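Local structure of beta-agarase D (4ASM) at residues K26-A31 against I356-P361; P116-G121 against V325-W330; K126-Y131 against E318-I323; E136-V141 against T220-V225. The protein hydrolyses the beta-1,4 linkages of agarose with retention of the anomeric configuration, as the glycoside hydrolase family 16 catalytic domain of a secreted endo-beta-agarase. One frame throughout, in Å; residues are numbered along the deposited sequence.

Interaction 1. Residues K26-A31 against I356-P361; sequences KLQTAA and IRVYKP
Lys26 and Lys360 form an antiparallel hydrogen-bonded pair. Lys26 N gives a nearly straight bond to Lys360 O, 2.8 Å long. In return Lys360 N donates to Lys26 O at 3.0 Å. Lys26 O accepts a second hydrogen bond, from Gln28 NE2, also at 3.0 Å. The two donors reach it from opposite faces of the carbonyl plane. Gln28 can fold back in this way because its chain bends at chi2 (-61°). Gln28 N donates to Val358 O at 2.8 Å, just past the pair Leu27-Tyr359. The amide of Gln28 also lies against the aliphatic part of Lys360, with Gln28 OE1 3.6 Å from Lys360 CD. With an alanine in place of Gln28, Lys26 O would probably lose one of its two donors and the CG-CD part of Lys360 its cover. Leu27 CD1 sits over one face of the Tyr359 ring in a CH-pi contact, 4.1 Å from the ring centroid. Lys360 NZ turns away to Pro132 O, and Arg357 forms a salt bridge with Glu136. The contact puts strand 24-27 at one edge of strand 350-362 in the beta-sandwich. Strand 133-140 pairs with strand 350-362 as well, and Ile321 of strand 320-326 packs on Ile356 and Val358.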
loop_
_atom_site.group_PDB
_atom_site.type_symbol
_atom_site.label_atom_id
_atom_site.label_comp_id
_atom_site.label_asym_id
_atom_site.label_seq_id
_atom_site.Cartn_x
_atom_site.Cartn_y
_atom_site.Cartn_z
ATOM N N LYS A 26 -14.865 -3.256 17.078
ATOM C CA LYS A 26 -15.742 -4.329 16.626
ATOM C C LYS A 26 -15.215 -4.968 15.345
ATOM O O LYS A 26 -15.034 -4.284 14.337
ATOM C CB LYS A 26 -17.159 -3.792 16.385
ATOM C CG LYS A 26 -18.189 -4.885 16.175
ATOM C CD LYS A 26 -19.511 -4.273 15.765
ATOM C CE LYS A 26 -20.516 -5.325 15.304
ATOM N NZ LYS A 26 -21.760 -4.675 14.770
ATOM N N LEU A 27 -14.993 -6.278 15.389
ATOM C CA LEU A 27 -14.521 -7.016 14.227
ATOM C C LEU A 27 -15.541 -6.971 13.100
ATOM O O LEU A 27 -16.731 -7.247 13.310
ATOM C CB LEU A 27 -14.211 -8.468 14.588
ATOM C CG LEU A 27 -13.646 -9.293 13.426
ATOM C CD1 LEU A 27 -12.223 -8.849 13.034
ATOM C CD2 LEU A 27 -13.699 -10.786 13.755
ATOM N N GLN A 28 -15.063 -6.604 11.912
ATOM C CA GLN A 28 -15.865 -6.636 10.693
ATOM C C GLN A 28 -15.683 -8.009 10.078
ATOM O O GLN A 28 -14.684 -8.307 9.425
ATOM C CB GLN A 28 -15.451 -5.510 9.749
ATOM C CG GLN A 28 -15.497 -4.146 10.410
ATOM C CD GLN A 28 -16.908 -3.794 10.898
ATOM O OE1 GLN A 28 -17.843 -3.681 10.096
ATOM N NE2 GLN A 28 -17.067 -3.637 12.211
ATOM N N THR A 29 -16.635 -8.885 10.373
ATOM C CA THR A 29 -16.512 -10.308 10.114
ATOM C C THR A 29 -16.425 -10.648 8.618
ATOM O O THR A 29 -15.567 -11.431 8.207
ATOM C CB THR A 29 -17.681 -11.039 10.837
ATOM O OG1 THR A 29 -17.324 -11.209 12.225
ATOM C CG2 THR A 29 -17.981 -12.373 10.235
ATOM N N ALA A 30 -17.263 -10.018 7.799
ATOM C CA ALA A 30 -17.287 -10.345 6.375
ATOM C C ALA A 30 -16.003 -9.912 5.673
ATOM O O ALA A 30 -15.513 -10.608 4.804
ATOM C CB ALA A 30 -18.495 -9.733 5.695
ATOM N N ALA A 31 -15.460 -8.760 6.080
ATOM C CA ALA A 31 -14.222 -8.255 5.467
ATOM C C ALA A 31 -12.973 -9.028 5.872
ATOM O O ALA A 31 -12.035 -9.163 5.084
ATOM C CB ALA A 31 -14.027 -6.790 5.794
ATOM N N ILE A 356 -5.705 -10.948 7.464
ATOM C CA ILE A 356 -6.031 -9.538 7.421
ATOM C C ILE A 356 -7.315 -9.334 8.217
ATOM O O ILE A 356 -8.314 -10.038 8.005
ATOM C CB ILE A 356 -6.117 -9.009 5.957
ATOM C CG1 ILE A 356 -6.306 -7.483 5.922
ATOM C CG2 ILE A 356 -7.184 -9.770 5.150
ATOM C CD1 ILE A 356 -6.133 -6.906 4.536
ATOM N N ARG A 357 -7.272 -8.388 9.147
ATOM C CA ARG A 357 -8.417 -8.126 10.009
ATOM C C ARG A 357 -8.850 -6.673 9.876
ATOM O O ARG A 357 -8.022 -5.776 9.647
ATOM C CB ARG A 357 -8.081 -8.470 11.471
ATOM C CG ARG A 357 -7.016 -7.617 12.124
ATOM C CD ARG A 357 -6.681 -8.195 13.500
ATOM N NE ARG A 357 -5.599 -7.482 14.163
ATOM C CZ ARG A 357 -5.338 -7.586 15.462
ATOM N NH1 ARG A 357 -6.107 -8.354 16.242
ATOM N NH2 ARG A 357 -4.296 -6.949 15.969
ATOM N N VAL A 358 -10.150 -6.450 10.037
ATOM C CA VAL A 358 -10.750 -5.142 9.847
ATOM C C VAL A 358 -11.645 -4.893 11.048
ATOM O O VAL A 358 -12.483 -5.745 11.374
ATOM C CB VAL A 358 -11.586 -5.114 8.556
ATOM C CG1 VAL A 358 -12.257 -3.767 8.386
ATOM C CG2 VAL A 358 -10.713 -5.444 7.344
ATOM N N TYR A 359 -11.462 -3.743 11.709
ATOM C CA TYR A 359 -12.308 -3.341 12.844
ATOM C C TYR A 359 -12.866 -1.940 12.647
ATOM O O TYR A 359 -12.288 -1.110 11.936
ATOM C CB TYR A 359 -11.503 -3.320 14.142
ATOM C CG TYR A 359 -10.920 -4.632 14.589
ATOM C CD1 TYR A 359 -11.632 -5.507 15.426
ATOM C CD2 TYR A 359 -9.621 -4.990 14.223
ATOM C CE1 TYR A 359 -11.060 -6.721 15.844
ATOM C CE2 TYR A 359 -9.051 -6.170 14.637
ATOM C CZ TYR A 359 -9.766 -7.044 15.452
ATOM O OH TYR A 359 -9.161 -8.215 15.854
ATOM N N LYS A 360 -14.006 -1.678 13.276
ATOM C CA LYS A 360 -14.472 -0.309 13.410
ATOM C C LYS A 360 -14.702 0.003 14.889
ATOM O O LYS A 360 -15.050 -0.899 15.655
ATOM C CB LYS A 360 -15.747 -0.085 12.592
ATOM C CG LYS A 360 -15.591 -0.342 11.092
ATOM C CD LYS A 360 -16.916 -0.191 10.347
ATOM C CE LYS A 360 -17.313 1.263 10.188
ATOM N NZ LYS A 360 -16.383 1.993 9.243
ATOM N N PRO A 361 -14.494 1.271 15.298
ATOM C CA PRO A 361 -14.671 1.655 16.696
ATOM C C PRO A 361 -16.147 1.881 17.003
ATOM O O PRO A 361 -16.849 2.551 16.232
ATOM C CB PRO A 361 -13.905 2.976 16.786
ATOM C CG PRO A 361 -13.984 3.572 15.453
ATOM C CD PRO A 361 -14.103 2.410 14.454
#

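Interaction 2. Residues P116-G121 against V325-W330; sequences PETRAG and VEDQSW. With IMD (imidazole), chain C.
Asp327 OD2 is gripped by Thr118 OG1 and by a water. Thr118 OG1 donates to the anti lone pair of Asp327 OD2 at 2.6 Å. The water donates to Asp327 OD2 at 2.7 Å and to Pro116 O, so it bridges the two segments. This is where two antiparallel strands of the GH16 beta-jelly roll, 112-125 and 320-326, draw apart beside the probable substrate cleft. The backbones pair through Val325 N, which donates to Gly121 O at 3.3 Å. Further on, the CA atoms of Thr118 and Asp327 are 6.5 Å apart, and side chains make the link. Asp327 CG stands anti to the backbone N (chi1 -165°), which carries the carboxylate across to the threonine. Its other oxygen, OD1, is hydrogen-bonded to Ser337 OG, while Arg97 NE donates to Thr118 OG1. Ala120 CB fits against Val325, 4.0 Å from Val325 CG1. Glu326 points away from this contact. It probably binds substrate, as in related enzymes. Here its carboxylate meets an imidazole, probably from the crystallisation liquor, which is also hydrogen-bonded to Glu160, the probable nucleophile. Imidazole N3 donates to Glu326 OE2 at 2.8 Å, with an angle of 167° at the hydrogen.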
loop_
_atom_site.group_PDB
_atom_site.type_symbol
_atom_site.label_atom_id
_atom_site.label_comp_id
_atom_site.label_asym_id
_atom_site.label_seq_id
_atom_site.Cartn_x
_atom_site.Cartn_y
_atom_site.Cartn_z
ATOM N N PRO A 116 11.000 -6.918 -19.639
ATOM C CA PRO A 116 10.337 -8.210 -19.461
ATOM C C PRO A 116 9.033 -8.076 -18.689
ATOM O O PRO A 116 8.953 -7.349 -17.693
ATOM C CB PRO A 116 11.345 -9.014 -18.631
ATOM C CG PRO A 116 12.685 -8.434 -19.004
ATOM C CD PRO A 116 12.398 -6.953 -19.164
ATOM N N GLU A 117 7.999 -8.767 -19.158
ATOM C CA GLU A 117 6.700 -8.710 -18.497
ATOM C C GLU A 117 6.699 -9.526 -17.217
ATOM O O GLU A 117 7.176 -10.649 -17.184
ATOM C CB GLU A 117 5.582 -9.211 -19.420
ATOM C CG GLU A 117 4.217 -9.173 -18.757
ATOM C CD GLU A 117 3.081 -9.382 -19.720
ATOM O OE1 GLU A 117 2.885 -8.530 -20.610
ATOM O OE2 GLU A 117 2.372 -10.396 -19.563
ATOM N N THR A 118 6.154 -8.948 -16.162
ATOM C CA THR A 118 6.049 -9.643 -14.882
ATOM C C THR A 118 4.595 -9.971 -14.611
ATOM O O THR A 118 3.768 -9.075 -14.390
ATOM C CB THR A 118 6.610 -8.803 -13.737
ATOM O OG1 THR A 118 7.992 -8.523 -14.021
ATOM C CG2 THR A 118 6.519 -9.590 -12.433
ATOM N N ARG A 119 4.295 -11.263 -14.627
ATOM C CA ARG A 119 2.950 -11.729 -14.320
ATOM C C ARG A 119 2.815 -11.728 -12.810
ATOM O O ARG A 119 3.742 -12.123 -12.112
ATOM C CB ARG A 119 2.746 -13.144 -14.871
ATOM C CG ARG A 119 3.087 -13.268 -16.371
ATOM C CD ARG A 119 2.624 -14.612 -16.957
ATOM N NE ARG A 119 3.101 -15.761 -16.192
ATOM C CZ ARG A 119 2.741 -17.020 -16.429
ATOM N NH1 ARG A 119 1.916 -17.297 -17.446
ATOM N NH2 ARG A 119 3.212 -17.994 -15.655
ATOM N N ALA A 120 1.660 -11.300 -12.298
ATOM C CA ALA A 120 1.498 -11.168 -10.841
ATOM C C ALA A 120 0.037 -11.247 -10.423
ATOM O O ALA A 120 -0.836 -10.861 -11.163
ATOM C CB ALA A 120 2.087 -9.832 -10.382
ATOM N N GLY A 121 -0.217 -11.662 -9.200
ATOM C CA GLY A 121 -1.601 -11.726 -8.742
ATOM C C GLY A 121 -2.109 -10.399 -8.179
ATOM O O GLY A 121 -1.330 -9.539 -7.748
ATOM N N VAL A 325 0.912 -7.842 -6.045
ATOM C CA VAL A 325 2.323 -7.650 -6.299
ATOM C C VAL A 325 2.415 -6.793 -7.572
ATOM O O VAL A 325 1.606 -6.952 -8.483
ATOM C CB VAL A 325 3.016 -9.022 -6.474
ATOM C CG1 VAL A 325 4.383 -8.907 -7.189
ATOM C CG2 VAL A 325 3.120 -9.708 -5.092
ATOM N N GLU A 326 3.400 -5.889 -7.628
ATOM C CA GLU A 326 3.587 -5.008 -8.790
ATOM C C GLU A 326 5.037 -4.859 -9.173
ATOM O O GLU A 326 5.905 -4.741 -8.309
ATOM C CB GLU A 326 3.029 -3.603 -8.521
ATOM C CG GLU A 326 1.520 -3.585 -8.377
ATOM C CD GLU A 326 0.983 -2.211 -8.006
ATOM O OE1 GLU A 326 1.762 -1.221 -8.002
ATOM O OE2 GLU A 326 -0.238 -2.119 -7.737
ATOM N N ASP A 327 5.271 -4.827 -10.483
ATOM C CA ASP A 327 6.517 -4.378 -11.085
ATOM C C ASP A 327 6.255 -2.954 -11.588
ATOM O O ASP A 327 5.721 -2.750 -12.678
ATOM C CB ASP A 327 6.875 -5.324 -12.243
ATOM C CG ASP A 327 8.312 -5.183 -12.707
ATOM O OD1 ASP A 327 8.939 -4.153 -12.402
ATOM O OD2 ASP A 327 8.807 -6.097 -13.404
ATOM N N GLN A 328 6.596 -1.965 -10.771
ATOM C CA GLN A 328 6.242 -0.565 -11.090
ATOM C C GLN A 328 7.175 0.048 -12.123
ATOM O O GLN A 328 8.339 -0.354 -12.246
ATOM C CB GLN A 328 6.164 0.268 -9.809
ATOM C CG GLN A 328 5.101 -0.307 -8.861
ATOM C CD GLN A 328 4.985 0.412 -7.530
ATOM O OE1 GLN A 328 4.032 0.187 -6.757
ATOM N NE2 GLN A 328 5.949 1.239 -7.234
ATOM N N SER A 329 6.681 1.041 -12.863
ATOM C CA SER A 329 7.453 1.629 -13.941
ATOM C C SER A 329 8.820 2.126 -13.516
ATOM O O SER A 329 9.802 1.863 -14.200
ATOM C CB SER A 329 6.679 2.776 -14.598
ATOM O OG SER A 329 5.438 2.325 -15.092
ATOM N N TRP A 330 8.885 2.851 -12.397
ATOM C CA TRP A 330 10.171 3.438 -11.962
ATOM C C TRP A 330 11.212 2.357 -11.632
ATOM O O TRP A 330 12.402 2.481 -11.985
ATOM C CB TRP A 330 9.962 4.430 -10.789
ATOM C CG TRP A 330 9.580 3.773 -9.473
ATOM C CD1 TRP A 330 8.428 3.113 -9.188
ATOM C CD2 TRP A 330 10.388 3.699 -8.294
ATOM N NE1 TRP A 330 8.447 2.650 -7.887
ATOM C CE2 TRP A 330 9.647 2.992 -7.320
ATOM C CE3 TRP A 330 11.675 4.169 -7.969
ATOM C CZ2 TRP A 330 10.147 2.738 -6.039
ATOM C CZ3 TRP A 330 12.167 3.921 -6.699
ATOM C CH2 TRP A 330 11.407 3.200 -5.750
HETATM N N1 IMD C . -0.678 1.606 -4.676
HETATM C C2 IMD C . -0.970 0.772 -5.688
HETATM N N3 IMD C . 0.037 -0.116 -5.813
HETATM C C4 IMD C . 0.973 0.146 -4.871
HETATM C C5 IMD C . 0.511 1.239 -4.151
HETATM O O HOH W 1 10.453 -6.360 -15.526
#

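Interaction 3. Residues K126-Y131 against E318-I323; sequences KTRVKY and EMDIII
Arg128 reaches two carboxylates, Glu318 and Asp320, at different edges of its guanidinium. The three residues form a salt-bridge network beside a single antiparallel hydrogen-bonded bridge, Val129 with Met319, where a loop of the GH16 beta-sandwich meets the chain leading into strand 320-326. The Arg128 chain runs extended from CG to NE and lies alongside Asp320. Arg128 NE donates to Asp320 OD1 at 2.9 Å, almost exactly in the guanidinium plane and on the syn side of the carboxylate. Arg128 NH1 makes a longer bond, 3.3 Å, to Glu318 OE2, which it meets from above the carboxylate plane. Glu318 CG lies between the backbone N and the carbonyl carbon (chi1 68°), and this brings the carboxylate against Arg128 CD. A water accepts from Arg128 NH2 and donates to Asp320 OD2, which is also hydrogen-bonded to His61. Next to this polar group both hydrogen bonds of the bridge lie in the carbonyl planes. Val129 N donates to Met319 O at 2.9 Å, and Met319 N donates to Val129 O at 2.8 Å. Beyond the bridge, another water joins Thr127 O to Ile321 N. On the apolar side Val129 and Ile321 cross at about a right angle, with CG1 of Val129 3.8 Å from CD1 of Ile321.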
loop_
_atom_site.group_PDB
_atom_site.type_symbol
_atom_site.label_atom_id
_atom_site.label_comp_id
_atom_site.label_asym_id
_atom_site.label_seq_id
_atom_site.Cartn_x
_atom_site.Cartn_y
_atom_site.Cartn_z
ATOM N N LYS A 126 -14.518 -8.223 -1.151
ATOM C CA LYS A 126 -15.905 -7.922 -1.550
ATOM C C LYS A 126 -16.605 -6.953 -0.596
ATOM O O LYS A 126 -17.720 -6.510 -0.880
ATOM C CB LYS A 126 -16.700 -9.219 -1.653
ATOM C CG LYS A 126 -16.121 -10.127 -2.709
ATOM C CD LYS A 126 -16.924 -10.087 -3.966
ATOM C CE LYS A 126 -17.894 -11.220 -4.004
ATOM N NZ LYS A 126 -18.708 -11.101 -5.238
ATOM N N THR A 127 -15.958 -6.644 0.528
ATOM C CA THR A 127 -16.510 -5.745 1.526
ATOM C C THR A 127 -15.657 -4.490 1.573
ATOM O O THR A 127 -14.461 -4.573 1.900
ATOM C CB THR A 127 -16.559 -6.404 2.917
ATOM O OG1 THR A 127 -17.291 -7.634 2.817
ATOM C CG2 THR A 127 -17.242 -5.463 3.937
ATOM N N ARG A 128 -16.269 -3.348 1.268
ATOM C CA ARG A 128 -15.565 -2.066 1.259
ATOM C C ARG A 128 -15.381 -1.511 2.659
ATOM O O ARG A 128 -16.057 -1.909 3.602
ATOM C CB ARG A 128 -16.289 -1.071 0.346
ATOM C CG ARG A 128 -16.196 -1.489 -1.115
ATOM C CD ARG A 128 -16.921 -0.530 -2.038
ATOM N NE ARG A 128 -16.785 -0.948 -3.432
ATOM C CZ ARG A 128 -17.738 -0.785 -4.346
ATOM N NH1 ARG A 128 -18.878 -0.194 -4.002
ATOM N NH2 ARG A 128 -17.550 -1.177 -5.597
ATOM N N VAL A 129 -14.431 -0.592 2.789
ATOM C CA VAL A 129 -14.163 0.042 4.077
ATOM C C VAL A 129 -14.243 1.563 3.970
ATOM O O VAL A 129 -14.003 2.148 2.900
ATOM C CB VAL A 129 -12.790 -0.392 4.640
ATOM C CG1 VAL A 129 -12.695 -1.921 4.760
ATOM C CG2 VAL A 129 -11.618 0.133 3.806
ATOM N N LYS A 130 -14.568 2.203 5.088
ATOM C CA LYS A 130 -14.602 3.666 5.157
ATOM C C LYS A 130 -14.322 4.089 6.596
ATOM O O LYS A 130 -14.667 3.367 7.542
ATOM C CB LYS A 130 -15.975 4.207 4.696
ATOM C CG LYS A 130 -15.939 5.722 4.358
ATOM C CD LYS A 130 -17.289 6.215 3.837
ATOM C CE LYS A 130 -17.214 7.679 3.454
ATOM N NZ LYS A 130 -18.468 8.088 2.756
ATOM N N TYR A 131 -13.700 5.258 6.771
ATOM C CA TYR A 131 -13.454 5.759 8.115
ATOM C C TYR A 131 -14.780 5.782 8.902
ATOM O O TYR A 131 -15.859 6.008 8.326
ATOM C CB TYR A 131 -12.815 7.157 8.077
ATOM C CG TYR A 131 -13.774 8.228 7.623
ATOM C CD1 TYR A 131 -14.598 8.889 8.547
ATOM C CD2 TYR A 131 -13.869 8.566 6.272
ATOM C CE1 TYR A 131 -15.508 9.837 8.126
ATOM C CE2 TYR A 131 -14.782 9.542 5.844
ATOM C CZ TYR A 131 -15.589 10.165 6.785
ATOM O OH TYR A 131 -16.496 11.130 6.382
ATOM N N GLU A 318 -15.698 5.545 0.339
ATOM C CA GLU A 318 -15.420 4.146 0.671
ATOM C C GLU A 318 -14.421 3.552 -0.333
ATOM O O GLU A 318 -14.340 3.962 -1.507
ATOM C CB GLU A 318 -16.688 3.279 0.744
ATOM C CG GLU A 318 -17.373 3.082 -0.592
ATOM C CD GLU A 318 -18.569 2.149 -0.542
ATOM O OE1 GLU A 318 -18.850 1.579 0.531
ATOM O OE2 GLU A 318 -19.198 1.993 -1.616
ATOM N N MET A 319 -13.676 2.562 0.145
ATOM C CA MET A 319 -12.564 1.996 -0.606
ATOM C C MET A 319 -12.574 0.467 -0.649
ATOM O O MET A 319 -13.033 -0.186 0.286
ATOM C CB MET A 319 -11.239 2.482 -0.015
ATOM C CG MET A 319 -11.079 3.992 -0.115
ATOM S SD MET A 319 -9.438 4.484 0.438
ATOM C CE MET A 319 -9.689 6.268 0.401
ATOM N N ASP A 320 -12.111 -0.083 -1.772
ATOM C CA ASP A 320 -11.845 -1.511 -1.895
ATOM C C ASP A 320 -10.509 -1.866 -1.276
ATOM O O ASP A 320 -9.515 -1.160 -1.474
ATOM C CB ASP A 320 -11.781 -1.905 -3.373
ATOM C CG ASP A 320 -13.089 -1.633 -4.106
ATOM O OD1 ASP A 320 -14.147 -2.053 -3.586
ATOM O OD2 ASP A 320 -13.050 -1.022 -5.189
ATOM N N ILE A 321 -10.473 -2.994 -0.566
ATOM C CA ILE A 321 -9.199 -3.559 -0.083
ATOM C C ILE A 321 -8.598 -4.384 -1.212
ATOM O O ILE A 321 -9.258 -5.294 -1.741
ATOM C CB ILE A 321 -9.372 -4.483 1.137
ATOM C CG1 ILE A 321 -10.051 -3.760 2.291
ATOM C CG2 ILE A 321 -8.001 -5.026 1.580
ATOM C CD1 ILE A 321 -10.615 -4.713 3.353
ATOM N N ILE A 322 -7.362 -4.050 -1.576
ATOM C CA ILE A 322 -6.637 -4.734 -2.641
ATOM C C ILE A 322 -5.312 -5.263 -2.095
ATOM O O ILE A 322 -4.607 -4.586 -1.333
ATOM C CB ILE A 322 -6.364 -3.775 -3.827
ATOM C CG1 ILE A 322 -7.714 -3.253 -4.393
ATOM C CG2 ILE A 322 -5.529 -4.470 -4.895
ATOM C CD1 ILE A 322 -7.603 -2.164 -5.431
ATOM N N ILE A 323 -4.992 -6.504 -2.444
ATOM C CA ILE A 323 -3.671 -7.047 -2.132
ATOM C C ILE A 323 -3.076 -7.480 -3.440
ATOM O O ILE A 323 -3.743 -8.143 -4.242
ATOM C CB ILE A 323 -3.746 -8.225 -1.134
ATOM C CG1 ILE A 323 -4.406 -7.756 0.161
ATOM C CG2 ILE A 323 -2.322 -8.770 -0.882
ATOM C CD1 ILE A 323 -4.634 -8.879 1.166
HETATM O O HOH W 2 -13.023 -4.187 -0.363
HETATM O O HOH W 3 -14.987 -2.019 -6.755
HETATM O O HOH W 4 -18.480 6.447 0.438
#

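Interaction 4. Residues E136-V141 against T220-V225; sequences EARVKV and TIRIGV
Val139 CG1 fits between Ile221 and Ile223, 3.9 Å from Ile221 CG1 and 4.0 Å from Ile223 CG2. The three belong to neighbouring antiparallel strands, 133-140 and 220-229, of the GH16 beta-sandwich. On this face Val139 and Ile223 also pack on Met164 of strand 159-166. Ile221 CG1 lies between the backbone N and the carbonyl carbon (chi1 63°), beside the valine methyl, while CD1 reaches Val141 CG2. The pairs Ala137-Ile223 and Val139-Ile221 each carry two backbone hydrogen bonds. On the other face Gly224 has no side chain, and its CA comes within 3.8 Å of Glu136 CA. The glutamate runs over the Ile223 carbonyl to Arg222, whose NH1 donates to Glu136 OE2 at 2.8 Å through a bent hydrogen bond, part of a salt bridge. Replacing Glu136 with an alanine would probably leave Arg222 and Arg357 without their shared carboxylate and uncover the Ile223 carbonyl, which Glu136 CG packs on. Arg138 lies across Thr220 and forms a salt bridge with Asp354, a calcium ligand. Thr220 CG2 packs beside Lys140, 3.6 Å from Lys140 CB. Thr220 OG1 sits 3.4 Å above the Arg138 guanidinium plane, over its centre.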
loop_
_atom_site.group_PDB
_atom_site.type_symbol
_atom_site.label_atom_id
_atom_site.label_comp_id
_atom_site.label_asym_id
_atom_site.label_seq_id
_atom_site.Cartn_x
_atom_site.Cartn_y
_atom_site.Cartn_z
ATOM N N GLU A 136 -5.511 -4.270 9.351
ATOM C CA GLU A 136 -4.160 -4.750 9.658
ATOM C C GLU A 136 -3.933 -6.152 9.112
ATOM O O GLU A 136 -4.833 -6.998 9.196
ATOM C CB GLU A 136 -3.932 -4.753 11.187
ATOM C CG GLU A 136 -2.517 -5.129 11.626
ATOM C CD GLU A 136 -2.394 -5.360 13.108
ATOM O OE1 GLU A 136 -3.346 -5.893 13.710
ATOM O OE2 GLU A 136 -1.335 -5.019 13.678
ATOM N N ALA A 137 -2.735 -6.409 8.583
ATOM C CA ALA A 137 -2.386 -7.722 8.053
ATOM C C ALA A 137 -1.104 -8.254 8.655
ATOM O O ALA A 137 -0.215 -7.478 9.018
ATOM C CB ALA A 137 -2.256 -7.677 6.531
ATOM N N ARG A 138 -1.021 -9.581 8.761
ATOM C CA ARG A 138 0.240 -10.233 9.082
ATOM C C ARG A 138 0.734 -10.831 7.778
ATOM O O ARG A 138 0.056 -11.650 7.156
ATOM C CB ARG A 138 0.075 -11.304 10.160
ATOM C CG ARG A 138 1.391 -11.951 10.546
ATOM C CD ARG A 138 1.217 -12.825 11.809
ATOM N NE ARG A 138 2.526 -13.322 12.251
ATOM C CZ ARG A 138 3.048 -14.498 11.910
ATOM N NH1 ARG A 138 2.384 -15.330 11.121
ATOM N NH2 ARG A 138 4.261 -14.833 12.348
ATOM N N VAL A 139 1.930 -10.415 7.363
ATOM C CA VAL A 139 2.407 -10.659 6.004
ATOM C C VAL A 139 3.906 -10.928 5.966
ATOM O O VAL A 139 4.661 -10.243 6.655
ATOM C CB VAL A 139 2.044 -9.458 5.087
ATOM C CG1 VAL A 139 2.533 -8.114 5.673
ATOM C CG2 VAL A 139 2.547 -9.683 3.662
ATOM N N LYS A 140 4.315 -11.942 5.194
ATOM C CA LYS A 140 5.719 -12.143 4.899
ATOM C C LYS A 140 6.017 -11.363 3.630
ATOM O O LYS A 140 5.631 -11.776 2.524
ATOM C CB LYS A 140 6.028 -13.614 4.689
ATOM C CG LYS A 140 7.523 -13.893 4.509
ATOM C CD LYS A 140 7.786 -15.365 4.333
ATOM C CE LYS A 140 9.275 -15.665 4.295
ATOM N NZ LYS A 140 9.519 -17.132 4.088
ATOM N N VAL A 141 6.719 -10.243 3.804
ATOM C CA VAL A 141 7.101 -9.397 2.670
ATOM C C VAL A 141 7.933 -10.225 1.685
ATOM O O VAL A 141 8.814 -10.984 2.106
ATOM C CB VAL A 141 7.915 -8.184 3.180
ATOM C CG1 VAL A 141 8.393 -7.305 2.025
ATOM C CG2 VAL A 141 7.084 -7.379 4.209
ATOM N N THR A 220 8.338 -11.596 8.316
ATOM C CA THR A 220 6.907 -11.461 8.534
ATOM C C THR A 220 6.615 -10.423 9.601
ATOM O O THR A 220 7.170 -10.445 10.719
ATOM C CB THR A 220 6.034 -12.769 8.539
ATOM O OG1 THR A 220 5.080 -12.841 9.622
ATOM C CG2 THR A 220 6.796 -14.000 8.221
ATOM N N ILE A 221 5.775 -9.486 9.199
ATOM C CA ILE A 221 5.458 -8.321 9.995
ATOM C C ILE A 221 3.941 -8.224 10.134
ATOM O O ILE A 221 3.187 -8.832 9.354
ATOM C CB ILE A 221 6.013 -7.019 9.353
ATOM C CG1 ILE A 221 5.378 -6.735 7.987
ATOM C CG2 ILE A 221 7.551 -7.079 9.196
ATOM C CD1 ILE A 221 5.755 -5.312 7.457
ATOM N N ARG A 222 3.489 -7.460 11.123
ATOM C CA ARG A 222 2.112 -6.977 11.147
ATOM C C ARG A 222 2.144 -5.522 10.728
ATOM O O ARG A 222 2.960 -4.740 11.231
ATOM C CB ARG A 222 1.521 -7.068 12.551
ATOM C CG ARG A 222 1.251 -8.467 13.000
ATOM C CD ARG A 222 0.395 -8.392 14.237
ATOM N NE ARG A 222 1.116 -7.975 15.440
ATOM C CZ ARG A 222 0.769 -6.972 16.259
ATOM N NH1 ARG A 222 -0.282 -6.176 16.038
ATOM N NH2 ARG A 222 1.502 -6.770 17.344
ATOM N N ILE A 223 1.285 -5.148 9.796
ATOM C CA ILE A 223 1.249 -3.750 9.346
ATOM C C ILE A 223 -0.210 -3.346 9.143
ATOM O O ILE A 223 -0.998 -4.106 8.578
ATOM C CB ILE A 223 2.134 -3.525 8.094
ATOM C CG1 ILE A 223 2.165 -2.045 7.677
ATOM C CG2 ILE A 223 1.722 -4.441 6.944
ATOM C CD1 ILE A 223 3.344 -1.739 6.743
ATOM N N GLY A 224 -0.545 -2.147 9.583
ATOM C CA GLY A 224 -1.940 -1.706 9.512
ATOM C C GLY A 224 -2.067 -0.212 9.447
ATOM O O GLY A 224 -1.130 0.514 9.772
ATOM N N VAL A 225 -3.234 0.233 9.009
ATOM C CA VAL A 225 -3.592 1.641 9.023
ATOM C C VAL A 225 -4.891 1.850 9.776
ATOM O O VAL A 225 -5.862 1.103 9.572
ATOM C CB VAL A 225 -3.672 2.250 7.592
ATOM C CG1 VAL A 225 -3.945 3.741 7.642
ATOM C CG2 VAL A 225 -2.400 2.058 6.898
HETATM O O HOH W 5 0.958 -3.499 13.504
HETATM O O HOH W 6 6.240 -12.410 13.020
#

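Following the chain, segment 26-31 comes first and pairs with 356-361 near the C terminus. Interaction 1 therefore closes the longest loop and encloses the other three. Within it, interaction 2 joins 116-121 to 325-330. Interaction 3 lies inside that, joining 126-131 to 318-323, and interaction 4, 136-141 with 220-225, is innermost. None cross. Interactions 2 and 3 share strand 320-326 but lie near different ends of it, their centres 23 Å apart. Interactions 1 and 4 meet where strands 350-362 and 133-140 run side by side. Interactions 1 and 3 touch through Ile356 and Ile321, so the packed layers of the sandwich are tied together.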